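Local structure of glutamine cyclotransferase (Zymomonas mobilis, 3NOL) at residues G144-D152 / P158-A166; E173-I184 / V188-P199. The protein catalyses the cyclisation of N-terminal glutamine to pyroglutamate, as a glutaminyl cyclase built on a beta-propeller. All coordinates share one frame; numbering follows the deposited sequence.

Interaction 1 of 2, residues G144-D152 / P158-A166; sequences GTPVLRFLD and PVRTITVTA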
loop_
_atom_site.group_PDB
_atom_site.type_symbol
_atom_site.label_atom_id
_atom_site.label_comp_id
_atom_site.label_asym_id
_atom_site.label_seq_id
_atom_site.Cartn_x
_atom_site.Cartn_y
_atom_site.Cartn_z
ATOM N N GLY A 144 -6.206 9.916 1.499
ATOM C CA GLY A 144 -5.384 11.142 1.500
ATOM C C GLY A 144 -5.851 12.106 2.587
ATOM O O GLY A 144 -5.224 13.140 2.800
ATOM N N THR A 145 -6.977 11.775 3.228
ATOM C CA THR A 145 -7.454 12.515 4.397
ATOM C C THR A 145 -7.094 11.767 5.697
ATOM O O THR A 145 -6.504 10.691 5.645
ATOM C CB THR A 145 -8.984 12.757 4.345
ATOM O OG1 THR A 145 -9.668 11.566 4.745
ATOM C CG2 THR A 145 -9.434 13.187 2.918
ATOM N N PRO A 146 -7.434 12.327 6.871
ATOM C CA PRO A 146 -7.261 11.544 8.122
ATOM C C PRO A 146 -8.225 10.365 8.300
ATOM O O PRO A 146 -8.091 9.594 9.261
ATOM C CB PRO A 146 -7.527 12.579 9.234
ATOM C CG PRO A 146 -7.282 13.897 8.588
ATOM C CD PRO A 146 -7.855 13.709 7.176
ATOM N N VAL A 147 -9.194 10.249 7.404
ATOM C CA VAL A 147 -10.316 9.320 7.629
ATOM C C VAL A 147 -10.035 7.970 6.962
ATOM O O VAL A 147 -9.738 7.924 5.748
ATOM C CB VAL A 147 -11.630 9.895 7.103
ATOM C CG1 VAL A 147 -12.775 8.875 7.318
ATOM C CG2 VAL A 147 -11.963 11.224 7.781
ATOM N N LEU A 148 -10.120 6.896 7.751
ATOM C CA LEU A 148 -10.079 5.520 7.223
ATOM C C LEU A 148 -11.479 4.895 7.271
ATOM O O LEU A 148 -12.233 5.107 8.230
ATOM C CB LEU A 148 -9.120 4.639 8.039
ATOM C CG LEU A 148 -7.625 4.992 8.056
ATOM C CD1 LEU A 148 -6.849 4.026 8.983
ATOM C CD2 LEU A 148 -7.081 4.926 6.615
ATOM N N ARG A 149 -11.806 4.107 6.254
ATOM C CA ARG A 149 -13.100 3.435 6.174
ATOM C C ARG A 149 -12.904 1.941 6.134
ATOM O O ARG A 149 -12.055 1.437 5.366
ATOM C CB ARG A 149 -13.845 3.871 4.918
ATOM C CG ARG A 149 -14.397 5.262 5.010
ATOM C CD ARG A 149 -14.889 5.696 3.632
ATOM N NE ARG A 149 -13.858 6.375 2.844
ATOM C CZ ARG A 149 -13.988 6.714 1.558
ATOM N NH1 ARG A 149 -13.013 7.371 0.948
ATOM N NH2 ARG A 149 -15.098 6.400 0.885
ATOM N N PHE A 150 -13.682 1.253 6.965
ATOM C CA PHE A 150 -13.706 -0.207 7.005
ATOM C C PHE A 150 -14.902 -0.644 6.188
ATOM O O PHE A 150 -16.045 -0.324 6.562
ATOM C CB PHE A 150 -13.863 -0.711 8.441
ATOM C CG PHE A 150 -12.678 -0.440 9.323
ATOM C CD1 PHE A 150 -11.841 -1.493 9.724
ATOM C CD2 PHE A 150 -12.404 0.856 9.776
ATOM C CE1 PHE A 150 -10.740 -1.255 10.564
ATOM C CE2 PHE A 150 -11.299 1.110 10.596
ATOM C CZ PHE A 150 -10.467 0.060 11.003
ATOM N N LEU A 151 -14.640 -1.378 5.105
ATOM C CA LEU A 151 -15.695 -1.844 4.208
ATOM C C LEU A 151 -16.145 -3.260 4.525
ATOM O O LEU A 151 -15.309 -4.142 4.758
ATOM C CB LEU A 151 -15.249 -1.777 2.743
ATOM C CG LEU A 151 -14.626 -0.475 2.187
ATOM C CD1 LEU A 151 -14.335 -0.595 0.682
ATOM C CD2 LEU A 151 -15.459 0.770 2.469
ATOM N N ASP A 152 -17.460 -3.481 4.521
ATOM C CA ASP A 152 -17.999 -4.834 4.507
ATOM C C ASP A 152 -17.551 -5.442 3.176
ATOM O O ASP A 152 -17.741 -4.824 2.149
ATOM C CB ASP A 152 -19.526 -4.824 4.548
ATOM C CG ASP A 152 -20.093 -6.217 4.506
ATOM O OD1 ASP A 152 -20.379 -6.720 3.416
ATOM O OD2 ASP A 152 -20.198 -6.830 5.587
ATOM N N PRO A 158 -18.944 1.233 3.548
ATOM C CA PRO A 158 -18.358 1.445 4.866
ATOM C C PRO A 158 -19.291 1.087 6.042
ATOM O O PRO A 158 -20.437 1.516 6.102
ATOM C CB PRO A 158 -17.963 2.939 4.869
ATOM C CG PRO A 158 -18.557 3.557 3.637
ATOM C CD PRO A 158 -19.248 2.490 2.834
ATOM N N VAL A 159 -18.792 0.275 6.961
ATOM C CA VAL A 159 -19.553 -0.070 8.168
ATOM C C VAL A 159 -18.937 0.529 9.438
ATOM O O VAL A 159 -19.579 0.519 10.508
ATOM C CB VAL A 159 -19.715 -1.602 8.316
ATOM C CG1 VAL A 159 -20.595 -2.170 7.188
ATOM C CG2 VAL A 159 -18.351 -2.301 8.356
ATOM N N ARG A 160 -17.685 0.992 9.332
ATOM C CA ARG A 160 -17.009 1.759 10.396
ATOM C C ARG A 160 -16.127 2.834 9.755
ATOM O O ARG A 160 -15.530 2.623 8.696
ATOM C CB ARG A 160 -16.136 0.890 11.300
ATOM C CG ARG A 160 -16.421 1.099 12.794
ATOM C CD ARG A 160 -15.206 1.428 13.695
ATOM N NE ARG A 160 -14.106 0.486 13.568
ATOM C CZ ARG A 160 -12.963 0.527 14.259
ATOM N NH1 ARG A 160 -12.732 1.443 15.195
ATOM N NH2 ARG A 160 -12.047 -0.388 14.013
ATOM N N THR A 161 -16.048 3.980 10.401
ATOM C CA THR A 161 -15.260 5.092 9.882
ATOM C C THR A 161 -14.526 5.678 11.071
ATOM O O THR A 161 -15.150 5.970 12.119
ATOM C CB THR A 161 -16.184 6.137 9.206
ATOM O OG1 THR A 161 -16.931 5.514 8.150
ATOM C CG2 THR A 161 -15.408 7.307 8.647
ATOM N N ILE A 162 -13.204 5.827 10.939
ATOM C CA ILE A 162 -12.395 6.387 12.031
ATOM C C ILE A 162 -11.521 7.530 11.518
ATOM O O ILE A 162 -11.196 7.581 10.335
ATOM C CB ILE A 162 -11.523 5.313 12.748
ATOM C CG1 ILE A 162 -10.419 4.777 11.820
ATOM C CG2 ILE A 162 -12.431 4.198 13.335
ATOM C CD1 ILE A 162 -9.427 3.775 12.479
ATOM N N THR A 163 -11.155 8.431 12.430
ATOM C CA THR A 163 -10.321 9.573 12.104
ATOM C C THR A 163 -8.972 9.352 12.769
ATOM O O THR A 163 -8.890 9.126 13.994
ATOM C CB THR A 163 -10.971 10.904 12.561
ATOM O OG1 THR A 163 -12.248 11.062 11.909
ATOM C CG2 THR A 163 -10.095 12.100 12.199
ATOM N N VAL A 164 -7.923 9.416 11.962
ATOM C CA VAL A 164 -6.576 9.124 12.456
ATOM C C VAL A 164 -5.942 10.365 13.064
ATOM O O VAL A 164 -6.007 11.453 12.478
ATOM C CB VAL A 164 -5.667 8.482 11.367
ATOM C CG1 VAL A 164 -4.264 8.249 11.910
ATOM C CG2 VAL A 164 -6.296 7.161 10.864
ATOM N N THR A 165 -5.329 10.177 14.233
ATOM C CA THR A 165 -4.706 11.290 14.958
ATOM C C THR A 165 -3.300 10.929 15.429
ATOM O O THR A 165 -3.027 9.769 15.763
ATOM C CB THR A 165 -5.556 11.781 16.166
ATOM O OG1 THR A 165 -5.672 10.739 17.149
ATOM C CG2 THR A 165 -6.968 12.276 15.711
ATOM N N ALA A 166 -2.415 11.922 15.417
ATOM C CA ALA A 166 -1.085 11.779 16.011
ATOM C C ALA A 166 -0.925 12.953 16.962
ATOM O O ALA A 166 -1.163 14.108 16.561
ATOM C CB ALA A 166 0.004 11.785 14.929
#
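Phe150 and Arg160 face each other as a hydrogen-bonded pair of the antiparallel hairpin that makes outer strands of one blade of the beta-propeller. The guanidinium of Arg160 lies over one face of the Phe150 ring with the planes 28° apart, NH2 coming to 3.4 Å from Phe150 CZ, a cation-pi stack. The electron-rich ring suits the flat cation, whose chain, bent at chi2 and chi3, runs alongside the ring in the same direction and lays the guanidinium over its face. Ile162 CD1 meets the ring at its edge, 3.8 Å from Phe150 CE2; the torsion that places Ile162 CG1 between backbone N and carbonyl carbon (chi1 68°) swings this branch across to the aromatic. Were Phe150 replaced by alanine, the Arg160 guanidinium would probably lose the ring it lies on, and a gap would open beside Ile162 CD1. Leu148, on the face of Phe150, sets CD1 3.7 Å from Val164 CG2, and both also touch Leu174 of strand 174-175, a small cluster of branched aliphatic side chains. The other face carries Val147, Arg149, Thr161 and Thr163. There the methyls Val147 CG1 and Thr161 CG2 are pressed to 3.3 Å, tighter than usual, while Arg149 turns its polar end to Asp126 O and the carboxylate of Asp143.

The backbone fixes these side chains in register. Leu148 and Ile162 exchange two N-H...O bonds, and Phe150 N gives a nearly straight one to Arg160 O (175°). Beyond Phe150 a classic beta bulge sets Val159 and Arg160 opposite this one residue. Arg160 NH2 is held in turn by Pro199 O of the next blade. At the bulge Phe150 O takes Val159 N at 2.8 Å and Arg160 N, weakly, at 3.5 Å.

Interaction 2 of 2, residues E173-I184 / V188-P199; sequences ELNELEWVDGEI and VWQTNKIVRIDP. With CA (calcium ion), chain B; SO4 (sulfate ion), chain D.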
loop_
_atom_site.group_PDB
_atom_site.type_symbol
_atom_site.label_atom_id
_atom_site.label_comp_id
_atom_site.label_asym_id
_atom_site.label_seq_id
_atom_site.Cartn_x
_atom_site.Cartn_y
_atom_site.Cartn_z
ATOM N N GLU A 173 -3.135 12.910 4.621
ATOM C CA GLU A 173 -2.246 12.405 3.574
ATOM C C GLU A 173 -1.936 10.907 3.712
ATOM O O GLU A 173 -0.950 10.422 3.156
ATOM C CB GLU A 173 -0.951 13.227 3.430
ATOM C CG GLU A 173 -1.197 14.743 3.348
ATOM C CD GLU A 173 -2.182 15.110 2.241
ATOM O OE1 GLU A 173 -2.119 14.509 1.156
ATOM O OE2 GLU A 173 -3.030 16.004 2.465
ATOM N N LEU A 174 -2.790 10.189 4.436
ATOM C CA LEU A 174 -2.659 8.720 4.513
ATOM C C LEU A 174 -2.797 8.081 3.121
ATOM O O LEU A 174 -3.776 8.323 2.407
ATOM C CB LEU A 174 -3.716 8.138 5.463
ATOM C CG LEU A 174 -3.754 8.766 6.874
ATOM C CD1 LEU A 174 -4.878 8.045 7.666
ATOM C CD2 LEU A 174 -2.385 8.702 7.580
ATOM N N ASN A 175 -1.813 7.260 2.747
ATOM C CA ASN A 175 -1.756 6.721 1.385
ATOM C C ASN A 175 -1.706 5.178 1.424
ATOM O O ASN A 175 -2.609 4.584 2.024
ATOM C CB ASN A 175 -0.558 7.321 0.636
ATOM C CG ASN A 175 -0.769 7.356 -0.881
ATOM O OD1 ASN A 175 -1.704 6.731 -1.421
ATOM N ND2 ASN A 175 0.109 8.081 -1.577
ATOM N N GLU A 176 -0.681 4.532 0.830
ATOM C CA GLU A 176 -0.656 3.040 0.803
ATOM C C GLU A 176 -0.760 2.459 2.224
ATOM O O GLU A 176 -0.168 2.992 3.170
ATOM C CB GLU A 176 0.565 2.483 0.031
ATOM C CG GLU A 176 0.233 1.353 -0.924
ATOM C CD GLU A 176 0.136 -0.031 -0.243
ATOM O OE1 GLU A 176 0.977 -0.338 0.640
ATOM O OE2 GLU A 176 -0.752 -0.827 -0.648
ATOM N N LEU A 177 -1.547 1.391 2.359
ATOM C CA LEU A 177 -1.817 0.790 3.672
ATOM C C LEU A 177 -1.342 -0.647 3.705
ATOM O O LEU A 177 -1.276 -1.304 2.651
ATOM C CB LEU A 177 -3.319 0.762 3.958
ATOM C CG LEU A 177 -4.089 2.084 3.980
ATOM C CD1 LEU A 177 -5.539 1.812 4.399
ATOM C CD2 LEU A 177 -3.382 3.040 4.944
ATOM N N GLU A 178 -1.076 -1.129 4.919
ATOM C CA GLU A 178 -0.895 -2.566 5.135
ATOM C C GLU A 178 -1.287 -2.969 6.556
ATOM O O GLU A 178 -0.825 -2.346 7.509
ATOM C CB GLU A 178 0.556 -2.995 4.860
ATOM C CG GLU A 178 0.681 -4.522 4.788
ATOM C CD GLU A 178 0.008 -5.109 3.544
ATOM O OE1 GLU A 178 -0.308 -6.315 3.578
ATOM O OE2 GLU A 178 -0.201 -4.380 2.524
ATOM N N TRP A 179 -2.133 -3.995 6.682
ATOM C CA TRP A 179 -2.434 -4.588 8.001
ATOM C C TRP A 179 -1.244 -5.442 8.415
ATOM O O TRP A 179 -0.862 -6.386 7.706
ATOM C CB TRP A 179 -3.664 -5.473 7.872
ATOM C CG TRP A 179 -4.115 -6.053 9.154
ATOM C CD1 TRP A 179 -3.872 -7.323 9.616
ATOM C CD2 TRP A 179 -4.942 -5.420 10.132
ATOM N NE1 TRP A 179 -4.478 -7.505 10.842
ATOM C CE2 TRP A 179 -5.140 -6.354 11.186
ATOM C CE3 TRP A 179 -5.511 -4.148 10.240
ATOM C CZ2 TRP A 179 -5.916 -6.058 12.324
ATOM C CZ3 TRP A 179 -6.289 -3.855 11.380
ATOM C CH2 TRP A 179 -6.467 -4.802 12.409
ATOM N N VAL A 180 -0.623 -5.091 9.535
ATOM C CA VAL A 180 0.551 -5.802 10.008
ATOM C C VAL A 180 0.363 -6.172 11.480
ATOM O O VAL A 180 0.403 -5.303 12.363
ATOM C CB VAL A 180 1.851 -4.962 9.790
ATOM C CG1 VAL A 180 3.116 -5.709 10.287
ATOM C CG2 VAL A 180 2.010 -4.537 8.321
ATOM N N ASP A 181 0.108 -7.460 11.712
ATOM C CA ASP A 181 -0.022 -8.014 13.067
ATOM C C ASP A 181 -0.914 -7.150 13.987
ATOM O O ASP A 181 -0.513 -6.789 15.086
ATOM C CB ASP A 181 1.373 -8.246 13.665
ATOM C CG ASP A 181 2.109 -9.412 13.000
ATOM O OD1 ASP A 181 1.586 -10.019 12.025
ATOM O OD2 ASP A 181 3.232 -9.705 13.459
ATOM N N GLY A 182 -2.117 -6.830 13.509
ATOM C CA GLY A 182 -3.144 -6.193 14.339
ATOM C C GLY A 182 -3.103 -4.676 14.297
ATOM O O GLY A 182 -3.952 -4.023 14.914
ATOM N N GLU A 183 -2.124 -4.119 13.568
ATOM C CA GLU A 183 -2.017 -2.673 13.369
ATOM C C GLU A 183 -2.216 -2.262 11.907
ATOM O O GLU A 183 -1.937 -3.036 10.982
ATOM C CB GLU A 183 -0.655 -2.160 13.866
ATOM C CG GLU A 183 -0.477 -2.365 15.348
ATOM C CD GLU A 183 0.753 -1.695 15.918
ATOM O OE1 GLU A 183 1.694 -1.389 15.164
ATOM O OE2 GLU A 183 0.766 -1.486 17.154
ATOM N N ILE A 184 -2.675 -1.032 11.702
ATOM C CA ILE A 184 -2.702 -0.501 10.334
ATOM C C ILE A 184 -1.429 0.331 10.121
ATOM O O ILE A 184 -1.218 1.329 10.811
ATOM C CB ILE A 184 -3.974 0.367 10.060
ATOM C CG1 ILE A 184 -5.267 -0.434 10.310
ATOM C CG2 ILE A 184 -3.895 0.988 8.634
ATOM C CD1 ILE A 184 -6.452 0.433 10.559
ATOM N N VAL A 188 2.532 8.079 4.850
ATOM C CA VAL A 188 2.055 9.440 4.911
ATOM C C VAL A 188 2.704 10.170 3.728
ATOM O O VAL A 188 3.929 10.375 3.683
ATOM C CB VAL A 188 2.415 10.115 6.238
ATOM C CG1 VAL A 188 1.853 11.549 6.253
ATOM C CG2 VAL A 188 1.932 9.256 7.434
ATOM N N TRP A 189 1.854 10.490 2.758
ATOM C CA TRP A 189 2.287 11.029 1.480
ATOM C C TRP A 189 3.120 12.275 1.690
ATOM O O TRP A 189 2.788 13.124 2.530
ATOM C CB TRP A 189 1.077 11.346 0.600
ATOM C CG TRP A 189 1.363 11.500 -0.874
ATOM C CD1 TRP A 189 2.196 10.718 -1.659
ATOM C CD2 TRP A 189 0.775 12.462 -1.757
ATOM N NE1 TRP A 189 2.171 11.168 -2.962
ATOM C CE2 TRP A 189 1.282 12.212 -3.057
ATOM C CE3 TRP A 189 -0.161 13.495 -1.579
ATOM C CZ2 TRP A 189 0.910 12.996 -4.175
ATOM C CZ3 TRP A 189 -0.529 14.275 -2.689
ATOM C CH2 TRP A 189 0.006 14.022 -3.961
ATOM N N GLN A 190 4.225 12.342 0.948
ATOM C CA GLN A 190 5.168 13.480 1.001
ATOM C C GLN A 190 6.166 13.355 2.157
ATOM O O GLN A 190 6.991 14.252 2.369
ATOM C CB GLN A 190 4.459 14.846 1.100
ATOM C CG GLN A 190 3.547 15.192 -0.062
ATOM C CD GLN A 190 4.228 14.988 -1.400
ATOM O OE1 GLN A 190 5.238 15.635 -1.710
ATOM N NE2 GLN A 190 3.677 14.083 -2.205
ATOM N N THR A 191 6.077 12.270 2.921
ATOM C CA THR A 191 7.077 12.003 3.960
ATOM C C THR A 191 7.770 10.668 3.726
ATOM O O THR A 191 7.311 9.851 2.915
ATOM C CB THR A 191 6.461 12.002 5.389
ATOM O OG1 THR A 191 5.924 10.703 5.689
ATOM C CG2 THR A 191 5.385 13.101 5.553
ATOM N N ASN A 192 8.868 10.463 4.454
ATOM C CA ASN A 192 9.588 9.190 4.506
ATOM C C ASN A 192 9.227 8.376 5.739
ATOM O O ASN A 192 10.033 7.580 6.250
ATOM C CB ASN A 192 11.094 9.451 4.437
ATOM C CG ASN A 192 11.495 9.959 3.096
ATOM O OD1 ASN A 192 11.193 9.340 2.078
ATOM N ND2 ASN A 192 12.139 11.114 3.071
ATOM N N LYS A 193 8.009 8.587 6.221
ATOM C CA LYS A 193 7.584 7.937 7.453
ATOM C C LYS A 193 6.379 7.070 7.245
ATOM O O LYS A 193 5.549 7.357 6.402
ATOM C CB LYS A 193 7.332 8.962 8.541
ATOM C CG LYS A 193 8.657 9.470 9.077
ATOM C CD LYS A 193 8.499 10.758 9.752
ATOM C CE LYS A 193 9.860 11.335 10.059
ATOM N NZ LYS A 193 9.604 12.654 10.663
ATOM N N ILE A 194 6.300 6.009 8.042
ATOM C CA ILE A 194 5.154 5.132 8.031
ATOM C C ILE A 194 4.590 5.130 9.428
ATOM O O ILE A 194 5.327 4.911 10.392
ATOM C CB ILE A 194 5.549 3.695 7.589
ATOM C CG1 ILE A 194 5.978 3.694 6.107
ATOM C CG2 ILE A 194 4.415 2.700 7.909
ATOM C CD1 ILE A 194 6.672 2.406 5.695
ATOM N N VAL A 195 3.309 5.437 9.552
ATOM C CA VAL A 195 2.675 5.429 10.878
ATOM C C VAL A 195 2.019 4.093 11.163
ATOM O O VAL A 195 1.502 3.423 10.268
ATOM C CB VAL A 195 1.681 6.588 11.098
ATOM C CG1 VAL A 195 2.427 7.947 11.086
ATOM C CG2 VAL A 195 0.539 6.547 10.088
ATOM N N ARG A 196 2.083 3.718 12.431
ATOM C CA ARG A 196 1.445 2.510 12.934
ATOM C C ARG A 196 0.202 2.983 13.693
ATOM O O ARG A 196 0.319 3.764 14.634
ATOM C CB ARG A 196 2.410 1.757 13.868
ATOM C CG ARG A 196 3.747 1.417 13.209
ATOM C CD ARG A 196 4.771 0.868 14.199
ATOM N NE ARG A 196 4.389 -0.467 14.644
ATOM C CZ ARG A 196 5.240 -1.389 15.092
ATOM N NH1 ARG A 196 4.775 -2.578 15.448
ATOM N NH2 ARG A 196 6.550 -1.144 15.141
ATOM N N ILE A 197 -0.967 2.512 13.263
ATOM C CA ILE A 197 -2.249 3.004 13.746
ATOM C C ILE A 197 -3.007 1.931 14.532
ATOM O O ILE A 197 -3.167 0.784 14.055
ATOM C CB ILE A 197 -3.131 3.510 12.560
ATOM C CG1 ILE A 197 -2.430 4.654 11.808
ATOM C CG2 ILE A 197 -4.472 3.969 13.072
ATOM C CD1 ILE A 197 -3.010 4.922 10.399
ATOM N N ASP A 198 -3.460 2.308 15.731
ATOM C CA ASP A 198 -4.313 1.442 16.549
ATOM C C ASP A 198 -5.703 1.379 15.888
ATOM O O ASP A 198 -6.397 2.375 15.824
ATOM C CB ASP A 198 -4.398 2.025 17.973
ATOM C CG ASP A 198 -5.220 1.163 18.935
ATOM O OD1 ASP A 198 -6.068 0.358 18.489
ATOM O OD2 ASP A 198 -4.991 1.306 20.154
ATOM N N PRO A 199 -6.117 0.200 15.400
ATOM C CA PRO A 199 -7.399 0.148 14.688
ATOM C C PRO A 199 -8.638 0.402 15.581
ATOM O O PRO A 199 -9.698 0.680 15.037
ATOM C CB PRO A 199 -7.428 -1.270 14.099
ATOM C CG PRO A 199 -6.573 -2.082 15.044
ATOM C CD PRO A 199 -5.457 -1.120 15.463
HETATM CA CA CA B . -0.093 -2.598 1.040
HETATM S S SO4 D . -3.500 -10.422 12.507
HETATM O O1 SO4 D . -3.194 -11.828 12.782
HETATM O O2 SO4 D . -2.311 -9.739 12.009
HETATM O O3 SO4 D . -4.566 -10.380 11.507
HETATM O O4 SO4 D . -3.944 -9.752 13.735
HETATM O O HOH W 1 -2.226 -3.493 0.420
#
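Glu183 and Arg196 make the charged contact of this pair of segments. Glu183 OE1 lies in the guanidinium plane and takes Arg196 NE at 2.9 Å, with a weak bond from NH1. The carboxylate plane stands 78° from the guanidinium plane, and the one oxygen takes both bonds.

Backbone bonds join the segments at two places. Ile184 and Ile197 exchange a pair, and Trp189 N reaches Glu173 O at 2.8 Å. Beside the latter, Glu173 OE1 lies at the edge of the Trp189 ring, 3.5 Å from CE3, and Asn175 ND2 comes to 3.4 Å from Trp189 CD1, its amide nearly perpendicular to the indole.

In the apolar packing Pro199 CB touches both Ile184 CD1 and the indole of Trp179, which the proline crosses at about a right angle; Trp179 CH2 meets Pro199 CG at 3.8 Å. With Trp179 CG anti to the backbone N (chi1 -176°) the indole lies against the turn, and its NE1 donates to O3 of a sulfate, probably from the crystallisation liquor, at 3.0 Å. Leu174 CD2 touches Val188 and Val195.

Glu176 binds the calcium ion through both carboxylate oxygens, Leu177 through its carbonyl O and Glu178 through OE2 at 2.3 Å; a water, Phe48 and Ile230 complete the sphere. The arrangement is that of a beta-propeller blade whose innermost strand, with the corner just before it, supplies ligands to a calcium ion in the central channel.

The two interactions occupy adjoining blades and follow one another along the chain. The centre of interaction 1 lies about 15 Å from the centre of the chain, and part of its surface faces solvent; that of interaction 2 lies about 9 Å from it, with none of its touching residues fully exposed. The first is a regular hairpin held by a row of backbone bonds, a bulge and a cation-pi stack. The second has fewer cross-strand bonds and adds a salt bridge, while its first segment alone supplies calcium ligands. They meet directly: Gly144 O accepts from Glu173 N at 2.8 Å, and Thr145 O packs on Leu174 CG at 3.6 Å.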